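Local coordinates for glucan-binding protein C, GbpC (Streptococcus mutans UA159, PDB 5UQZ) that probably binds glucan and mediates sucrose-dependent and sucrose-independent adherence, as part of a wall-anchored, calcium-binding surface protein, at residues A[56-61]-A[247-252]; A[197-202]-A[327-332]. All blocks are in the same frame, centred on the assembly; numbering follows the deposited sequence.

Interaction 1 of 2, residues A[56-61]-A[247-252]; sequences GRVEKA and VKIPGS
Val58 meets Val247 and Ile249 with a single methyl, CG2, and no hydrogen bond crosses between 56-61 and 247-252. The closest approach is Val58 CG2 to Val247 CG1, 3.9 Å, ordinary van der Waals contact between two branches that pass at a slant. In Val247 the touching branch, CG1, lies anti to its own backbone N (chi1 177°), which carries it out toward the short helix 57-60. From Ile249 the tip of the longer branch arrives: Val58 CG2 stands 4.4 Å from Ile249 CD1, a looser touch. The backbones remain well apart, Val58 CA and Val247 CA being 7.9 Å from each other.

Within 56-61 the helical turn is held by Lys60 N to Gly56 O, 2.9 Å, and Ala61 N to Arg57 O, 2.9 Å. On the other side, a type II beta turn from Ile249 to Ser252, with Gly251 at positive phi, is closed by Ser252 N to Ile249 O at 3.1 Å. Polar ties nearby include Lys248 O, which accepts from Ser55 OG, just before 56-61, and Arg57 NH2, bonded to Asn216 O and Thr306 OG1. Tyr45 of helix 3-51 and the loop residues Val335 and Val337 also pack on Val58. The result is a small aliphatic cluster joining the short helix 57-60 to the segment that leads into a type II turn, between strands 245-247 and 254-257 of the beta-supersandwich domain.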
ATOM      1  N   GLY A  56       0.461  -7.980  19.674  1.00 11.27           N
ATOM      2  CA  GLY A  56       1.375  -9.097  19.590  1.00 10.85           C
ATOM      3  C   GLY A  56       0.845 -10.250  18.760  1.00 10.79           C
ATOM      4  O   GLY A  56       1.634 -11.112  18.355  1.00 11.28           O
ATOM      5  N   ARG A  57      -0.463 -10.260  18.471  1.00 10.02           N
ATOM      6  CA  ARG A  57      -0.999 -11.327  17.644  1.00 10.83           C
ATOM      7  C   ARG A  57      -0.397 -11.356  16.253  1.00 10.00           C
ATOM      8  O   ARG A  57      -0.416 -12.411  15.624  1.00 11.01           O
ATOM      9  CB  ARG A  57      -2.522 -11.162  17.543  1.00 12.56           C
ATOM     10  CG  ARG A  57      -3.239 -11.609  18.790  1.00 11.77           C
ATOM     11  CD  ARG A  57      -4.750 -11.320  18.775  1.00 11.89           C
ATOM     12  NE  ARG A  57      -5.390 -11.712  17.497  1.00 11.11           N
ATOM     13  CZ  ARG A  57      -5.623 -12.951  17.060  1.00  9.64           C
ATOM     14  NH1 ARG A  57      -5.372 -13.984  17.872  1.00 12.06           N
ATOM     15  NH2 ARG A  57      -6.125 -13.162  15.862  1.00  9.70           N
ATOM     16  N   VAL A  58       0.165 -10.251  15.759  1.00 10.70           N
ATOM     17  CA  VAL A  58       0.808 -10.309  14.435  1.00 11.25           C
ATOM     18  C   VAL A  58       1.866 -11.403  14.396  1.00 12.91           C
ATOM     19  O   VAL A  58       1.994 -12.138  13.405  1.00 13.81           O
ATOM     20  CB  VAL A  58       1.429  -8.954  14.058  1.00 12.17           C
ATOM     21  CG1 VAL A  58       2.225  -9.064  12.759  1.00 11.96           C
ATOM     22  CG2 VAL A  58       0.350  -7.897  13.955  1.00 12.07           C
ATOM     23  N   GLU A  59       2.662 -11.504  15.461  1.00 12.40           N
ATOM     24  CA  GLU A  59       3.661 -12.551  15.574  0.55 15.27           C
ATOM     25  C   GLU A  59       3.082 -13.830  16.189  1.00 17.63           C
ATOM     26  O   GLU A  59       3.323 -14.938  15.700  1.00 22.32           O
ATOM     27  CB  GLU A  59       4.827 -12.017  16.421  0.55 19.01           C
ATOM     28  CG  GLU A  59       6.021 -12.925  16.464  0.55 24.77           C
ATOM     29  CD  GLU A  59       7.280 -12.208  16.901  0.55 26.85           C
ATOM     30  OE1 GLU A  59       7.464 -11.024  16.535  0.55 29.68           O
ATOM     31  OE2 GLU A  59       8.087 -12.846  17.601  0.55 33.31           O
ATOM     32  N   LYS A  60       2.301 -13.694  17.252  1.00 13.97           N
ATOM     33  CA  LYS A  60       1.945 -14.868  18.038  1.00 15.14           C
ATOM     34  C   LYS A  60       0.836 -15.696  17.407  1.00 13.04           C
ATOM     35  O   LYS A  60       0.763 -16.901  17.696  1.00 17.89           O
ATOM     36  CB  LYS A  60       1.590 -14.439  19.469  1.00 16.04           C
ATOM     37  CG  LYS A  60       2.790 -13.882  20.249  1.00 23.06           C
ATOM     38  CD  LYS A  60       2.412 -13.390  21.694  1.00 28.52           C
ATOM     39  CE  LYS A  60       1.988 -14.534  22.616  1.00 36.28           C
ATOM     40  NZ  LYS A  60       3.156 -15.410  22.920  1.00 38.03           N
ATOM     41  N   ALA A  61      -0.064 -15.065  16.660  1.00 10.54           N
ATOM     42  CA  ALA A  61      -1.246 -15.768  16.194  1.00 10.54           C
ATOM     43  C   ALA A  61      -1.163 -16.120  14.715  1.00  9.22           C
ATOM     44  O   ALA A  61      -2.079 -16.770  14.212  1.00 10.62           O
ATOM     45  CB  ALA A  61      -2.502 -14.944  16.402  1.00 11.84           C
ATOM     46  N   VAL A 247      -6.360  -5.048  13.910  1.00  8.84           N
ATOM     47  CA  VAL A 247      -5.149  -5.189  14.690  1.00 10.58           C
ATOM     48  C   VAL A 247      -4.355  -3.893  14.527  1.00  9.79           C
ATOM     49  O   VAL A 247      -3.824  -3.599  13.436  1.00 10.84           O
ATOM     50  CB  VAL A 247      -4.341  -6.417  14.253  1.00 13.79           C
ATOM     51  CG1 VAL A 247      -3.055  -6.475  15.056  1.00 17.45           C
ATOM     52  CG2 VAL A 247      -5.182  -7.701  14.431  1.00 14.90           C
ATOM     53  N   LYS A 248      -4.263  -3.113  15.613  1.00 10.16           N
ATOM     54  CA  LYS A 248      -3.559  -1.842  15.579  1.00 10.55           C
ATOM     55  C   LYS A 248      -2.055  -2.088  15.507  1.00 11.07           C
ATOM     56  O   LYS A 248      -1.493  -2.894  16.264  1.00 13.83           O
ATOM     57  CB  LYS A 248      -3.939  -1.080  16.857  1.00 12.34           C
ATOM     58  CG  LYS A 248      -3.116   0.202  17.111  1.00 12.40           C
ATOM     59  CD  LYS A 248      -3.397   1.280  16.085  1.00 12.37           C
ATOM     60  CE  LYS A 248      -2.414   2.466  16.139  1.00 18.11           C
ATOM     61  NZ  LYS A 248      -2.219   3.007  17.425  1.00 27.52           N
ATOM     62  N   ILE A 249      -1.362  -1.329  14.665  1.00  9.60           N
ATOM     63  CA  ILE A 249       0.094  -1.433  14.531  1.00 10.47           C
ATOM     64  C   ILE A 249       0.733  -0.342  15.390  1.00 10.16           C
ATOM     65  O   ILE A 249       0.393   0.832  15.222  1.00 10.30           O
ATOM     66  CB  ILE A 249       0.532  -1.288  13.072  1.00 10.55           C
ATOM     67  CG1 ILE A 249      -0.125  -2.371  12.164  1.00 12.67           C
ATOM     68  CG2 ILE A 249       2.067  -1.301  12.979  1.00 12.65           C
ATOM     69  CD1 ILE A 249       0.297  -3.725  12.458  1.00 15.15           C
ATOM     70  N   PRO A 250       1.578  -0.683  16.362  1.00 10.60           N
ATOM     71  CA  PRO A 250       2.151   0.365  17.242  1.00 10.94           C
ATOM     72  C   PRO A 250       2.895   1.420  16.446  1.00 10.59           C
ATOM     73  O   PRO A 250       3.641   1.112  15.518  1.00 11.21           O
ATOM     74  CB  PRO A 250       3.126  -0.403  18.147  1.00 13.30           C
ATOM     75  CG  PRO A 250       2.959  -1.779  17.824  1.00 21.89           C
ATOM     76  CD  PRO A 250       2.079  -2.037  16.654  1.00 12.99           C
ATOM     77  N   GLY A 251       2.660   2.680  16.802  1.00 11.23           N
ATOM     78  CA  GLY A 251       3.299   3.806  16.136  1.00 11.11           C
ATOM     79  C   GLY A 251       2.688   4.179  14.813  1.00  9.77           C
ATOM     80  O   GLY A 251       3.166   5.145  14.196  1.00 10.97           O
ATOM     81  N   SER A 252       1.703   3.446  14.329  1.00  9.63           N
ATOM     82  CA  SER A 252       1.120   3.777  13.037  1.00  8.64           C
ATOM     83  C   SER A 252       0.209   4.993  13.125  1.00  9.40           C
ATOM     84  O   SER A 252      -0.422   5.262  14.168  1.00 10.70           O
ATOM     85  CB  SER A 252       0.311   2.585  12.546  1.00  8.73           C
ATOM     86  OG  SER A 252      -0.319   2.934  11.333  1.00  9.08           O
TER

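Interaction 2 of 2, residues A[197-202]-A[327-332]; sequences VTMQII and IWFATN
Met199 and Phe329 make a Met-aromatic contact, the one aromatic interaction between 197-202 and 327-332. The sulfur approaches the ring obliquely, nearest the CD2-CE2 bond: Met199 SD lies 3.7 Å from Phe329 CE2 and 3.9 Å from Phe329 CD2. It is 4.8 Å from the ring centroid, 63° off the normal. Met199 places it there with CG lodged in the cleft flanked by its backbone N and C (chi1 39°), then a bend at chi3 that turns the terminal methyl toward Thr331.

The remaining touches are aliphatic. Ile201 and Thr331 meet end on, methyl to methyl, Ile201 CD1 to Thr331 CG2 at 3.7 Å, and Met199 CE lies 4.3 Å from Thr331 CG2, so one threonine methyl serves two neighbours. No hydrogen bond joins the segments; the threonine points its polar end to another partner, Thr331 OG1 bonding to Ser221 O, which satisfies a buried hydroxyl while its methyl stays in the apolar layer.

Strand 194-204 is hydrogen-bonded between strands 151-160 and 312-319, and 325-329 is an edge strand, within this chain, of a four-stranded sheet, so Met199 and Ile201 meet Phe329, the last residue of strand 325-329, and Thr331 just beyond it, in the layer between two sheets of the supersandwich. Phe329 also stacks on Phe314 of strand 312-319, while Met220 and Leu222 of strand 219-222 border the cluster and Ile154 and Tyr156 of strand 151-160 cover Met199.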
ATOM      1  N   VAL A 197     -14.635  -0.508  -3.016  1.00  7.47           N
ATOM      2  CA  VAL A 197     -14.629  -1.897  -3.516  1.00  7.53           C
ATOM      3  C   VAL A 197     -14.824  -2.822  -2.312  1.00  7.02           C
ATOM      4  O   VAL A 197     -14.022  -2.796  -1.372  1.00  8.37           O
ATOM      5  CB  VAL A 197     -13.299  -2.236  -4.235  1.00  8.00           C
ATOM      6  CG1 VAL A 197     -13.278  -3.716  -4.667  1.00  8.74           C
ATOM      7  CG2 VAL A 197     -13.098  -1.360  -5.458  1.00  9.49           C
ATOM      8  N   THR A 198     -15.847  -3.670  -2.378  1.00  7.18           N
ATOM      9  CA  THR A 198     -16.014  -4.726  -1.400  1.00  7.27           C
ATOM     10  C   THR A 198     -15.367  -6.000  -1.940  1.00  7.31           C
ATOM     11  O   THR A 198     -15.544  -6.361  -3.110  1.00  8.21           O
ATOM     12  CB  THR A 198     -17.508  -4.968  -1.122  1.00  8.16           C
ATOM     13  OG1 THR A 198     -18.078  -3.789  -0.561  1.00  9.15           O
ATOM     14  CG2 THR A 198     -17.733  -6.134  -0.163  1.00 10.01           C
ATOM     15  N   MET A 199     -14.619  -6.665  -1.067  1.00  7.81           N
ATOM     16  CA  MET A 199     -13.911  -7.875  -1.441  1.00  7.65           C
ATOM     17  C   MET A 199     -14.174  -8.963  -0.421  1.00  6.86           C
ATOM     18  O   MET A 199     -14.414  -8.700   0.764  1.00  7.60           O
ATOM     19  CB  MET A 199     -12.455  -7.657  -1.651  1.00 17.45           C
ATOM     20  CG  MET A 199     -11.651  -6.833  -0.896  1.00 22.29           C
ATOM     21  SD  MET A 199     -10.009  -6.522  -1.803  1.00 13.92           S
ATOM     22  CE  MET A 199      -9.322  -8.169  -1.788  1.00 14.23           C
ATOM     23  N   GLN A 200     -14.020 -10.206  -0.900  1.00  6.49           N
ATOM     24  CA  GLN A 200     -14.040 -11.352   0.000  1.00  6.59           C
ATOM     25  C   GLN A 200     -13.071 -12.380  -0.542  1.00  5.80           C
ATOM     26  O   GLN A 200     -13.112 -12.699  -1.742  1.00  7.06           O
ATOM     27  CB  GLN A 200     -15.445 -11.949   0.142  1.00  7.28           C
ATOM     28  CG  GLN A 200     -15.466 -13.044   1.162  1.00  8.69           C
ATOM     29  CD  GLN A 200     -16.877 -13.618   1.416  1.00  8.30           C
ATOM     30  OE1 GLN A 200     -17.803 -13.397   0.633  1.00 10.65           O
ATOM     31  NE2 GLN A 200     -17.014 -14.367   2.495  1.00 10.63           N
ATOM     32  N   ILE A 201     -12.207 -12.917   0.327  1.00  6.42           N
ATOM     33  CA  ILE A 201     -11.173 -13.890  -0.048  1.00  6.59           C
ATOM     34  C   ILE A 201     -11.511 -15.235   0.559  1.00  6.34           C
ATOM     35  O   ILE A 201     -11.826 -15.327   1.754  1.00  7.14           O
ATOM     36  CB  ILE A 201      -9.813 -13.416   0.494  1.00  7.59           C
ATOM     37  CG1 ILE A 201      -9.438 -12.032  -0.055  1.00  7.63           C
ATOM     38  CG2 ILE A 201      -8.735 -14.465   0.137  1.00  8.12           C
ATOM     39  CD1 ILE A 201      -8.233 -11.395   0.677  1.00 10.28           C
ATOM     40  N   ILE A 202     -11.424 -16.289  -0.257  1.00  6.15           N
ATOM     41  CA  ILE A 202     -11.616 -17.652   0.224  1.00  6.60           C
ATOM     42  C   ILE A 202     -10.368 -18.447  -0.171  1.00  6.09           C
ATOM     43  O   ILE A 202      -9.939 -18.412  -1.333  1.00  6.82           O
ATOM     44  CB  ILE A 202     -12.874 -18.301  -0.391  1.00  8.03           C
ATOM     45  CG1 ILE A 202     -14.144 -17.537   0.020  1.00 11.23           C
ATOM     46  CG2 ILE A 202     -12.979 -19.751   0.070  1.00 10.22           C
ATOM     47  CD1 ILE A 202     -15.369 -18.031  -0.665  1.00 15.02           C
ATOM     48  N   ILE A 327      -5.685   3.820  -6.322  1.00  9.26           N
ATOM     49  CA  ILE A 327      -5.154   3.101  -5.173  1.00  9.06           C
ATOM     50  C   ILE A 327      -4.651   1.755  -5.647  1.00  8.55           C
ATOM     51  O   ILE A 327      -5.333   1.055  -6.424  1.00  8.83           O
ATOM     52  CB  ILE A 327      -6.199   2.946  -4.041  1.00  8.99           C
ATOM     53  CG1 ILE A 327      -5.541   2.346  -2.781  1.00 10.80           C
ATOM     54  CG2 ILE A 327      -7.411   2.160  -4.465  1.00 11.06           C
ATOM     55  CD1 ILE A 327      -6.524   2.268  -1.544  1.00 10.92           C
ATOM     56  N   TRP A 328      -3.481   1.348  -5.141  1.00  8.82           N
ATOM     57  CA  TRP A 328      -3.015  -0.024  -5.279  1.00  8.53           C
ATOM     58  C   TRP A 328      -3.340  -0.667  -3.945  1.00  7.53           C
ATOM     59  O   TRP A 328      -2.650  -0.425  -2.945  1.00  9.51           O
ATOM     60  CB  TRP A 328      -1.527  -0.097  -5.558  1.00  9.49           C
ATOM     61  CG  TRP A 328      -1.026  -1.495  -5.756  1.00  9.41           C
ATOM     62  CD1 TRP A 328      -1.721  -2.702  -5.599  1.00  9.07           C
ATOM     63  CD2 TRP A 328       0.259  -1.854  -6.223  1.00 13.14           C
ATOM     64  NE1 TRP A 328      -0.901  -3.755  -5.857  1.00 11.25           N
ATOM     65  CE2 TRP A 328       0.313  -3.268  -6.265  1.00 14.52           C
ATOM     66  CE3 TRP A 328       1.393  -1.109  -6.571  1.00 18.34           C
ATOM     67  CZ2 TRP A 328       1.452  -3.959  -6.672  1.00 22.43           C
ATOM     68  CZ3 TRP A 328       2.515  -1.793  -6.978  1.00 26.27           C
ATOM     69  CH2 TRP A 328       2.533  -3.211  -7.024  1.00 26.72           C
ATOM     70  N   PHE A 329      -4.444  -1.420  -3.894  1.00  7.84           N
ATOM     71  CA  PHE A 329      -4.833  -2.055  -2.644  1.00  9.01           C
ATOM     72  C   PHE A 329      -4.383  -3.493  -2.706  1.00  8.84           C
ATOM     73  O   PHE A 329      -4.842  -4.246  -3.568  1.00 10.79           O
ATOM     74  CB  PHE A 329      -6.358  -2.009  -2.453  1.00  9.63           C
ATOM     75  CG  PHE A 329      -6.768  -2.631  -1.165  1.00 10.20           C
ATOM     76  CD1 PHE A 329      -6.708  -1.907   0.010  1.00 12.05           C
ATOM     77  CD2 PHE A 329      -7.135  -3.968  -1.112  1.00 10.88           C
ATOM     78  CE1 PHE A 329      -7.011  -2.525   1.233  1.00 14.51           C
ATOM     79  CE2 PHE A 329      -7.446  -4.561   0.099  1.00 12.50           C
ATOM     80  CZ  PHE A 329      -7.388  -3.844   1.270  1.00 13.37           C
ATOM     81  N   ALA A 330      -3.548  -3.883  -1.762  1.00  9.75           N
ATOM     82  CA  ALA A 330      -3.109  -5.252  -1.650  1.00 10.96           C
ATOM     83  C   ALA A 330      -3.370  -5.724  -0.234  1.00 10.76           C
ATOM     84  O   ALA A 330      -3.303  -4.933   0.722  1.00 12.49           O
ATOM     85  CB  ALA A 330      -1.642  -5.450  -2.027  1.00 13.07           C
ATOM     86  N   THR A 331      -3.705  -6.992  -0.093  1.00  9.87           N
ATOM     87  CA  THR A 331      -3.715  -7.573   1.253  1.00  9.43           C
ATOM     88  C   THR A 331      -3.142  -8.975   1.158  1.00  9.01           C
ATOM     89  O   THR A 331      -3.382  -9.710   0.204  1.00 11.43           O
ATOM     90  CB  THR A 331      -5.158  -7.550   1.877  1.00 10.88           C
ATOM     91  OG1 THR A 331      -5.087  -8.113   3.205  1.00 10.80           O
ATOM     92  CG2 THR A 331      -6.121  -8.388   1.058  1.00 12.72           C
ATOM     93  N   ASN A 332      -2.360  -9.341   2.145  1.00  8.69           N
ATOM     94  CA  ASN A 332      -1.563 -10.568   2.131  1.00  7.88           C
ATOM     95  C   ASN A 332      -1.106 -10.779   3.578  1.00  7.69           C
ATOM     96  O   ASN A 332      -1.518 -10.048   4.478  1.00  9.49           O
ATOM     97  CB  ASN A 332      -0.443 -10.435   1.108  1.00  9.36           C
ATOM     98  CG  ASN A 332       0.292  -9.172   1.294  1.00 10.29           C
ATOM     99  OD1 ASN A 332       0.744  -8.855   2.432  1.00 11.21           O
ATOM    100  ND2 ASN A 332       0.361  -8.372   0.246  1.00 13.92           N
TER

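Overall arrangement
Both interactions belong to the single GbpC family region of the chain, with centres 20 Å apart and nearest atoms about 9 Å apart, so they do not touch. Their segments alternate along the sequence: 56-61, 197-202, 247-252, 327-332. Interaction 2 lies nearer the chain centre, between two sheets; its Phe329 side chain is about 7 Å from the bound calcium ion, held by Ser224, Asn226 and Glu237. Interaction 1 lies further out, where the foot of the long helix 3-51 meets the sandwich. Together they link distant parts of the sequence, inside the sandwich and at its helical border, in the extracellular GbpC-family part of a longer, wall-linked protein, probably the part that binds glucan.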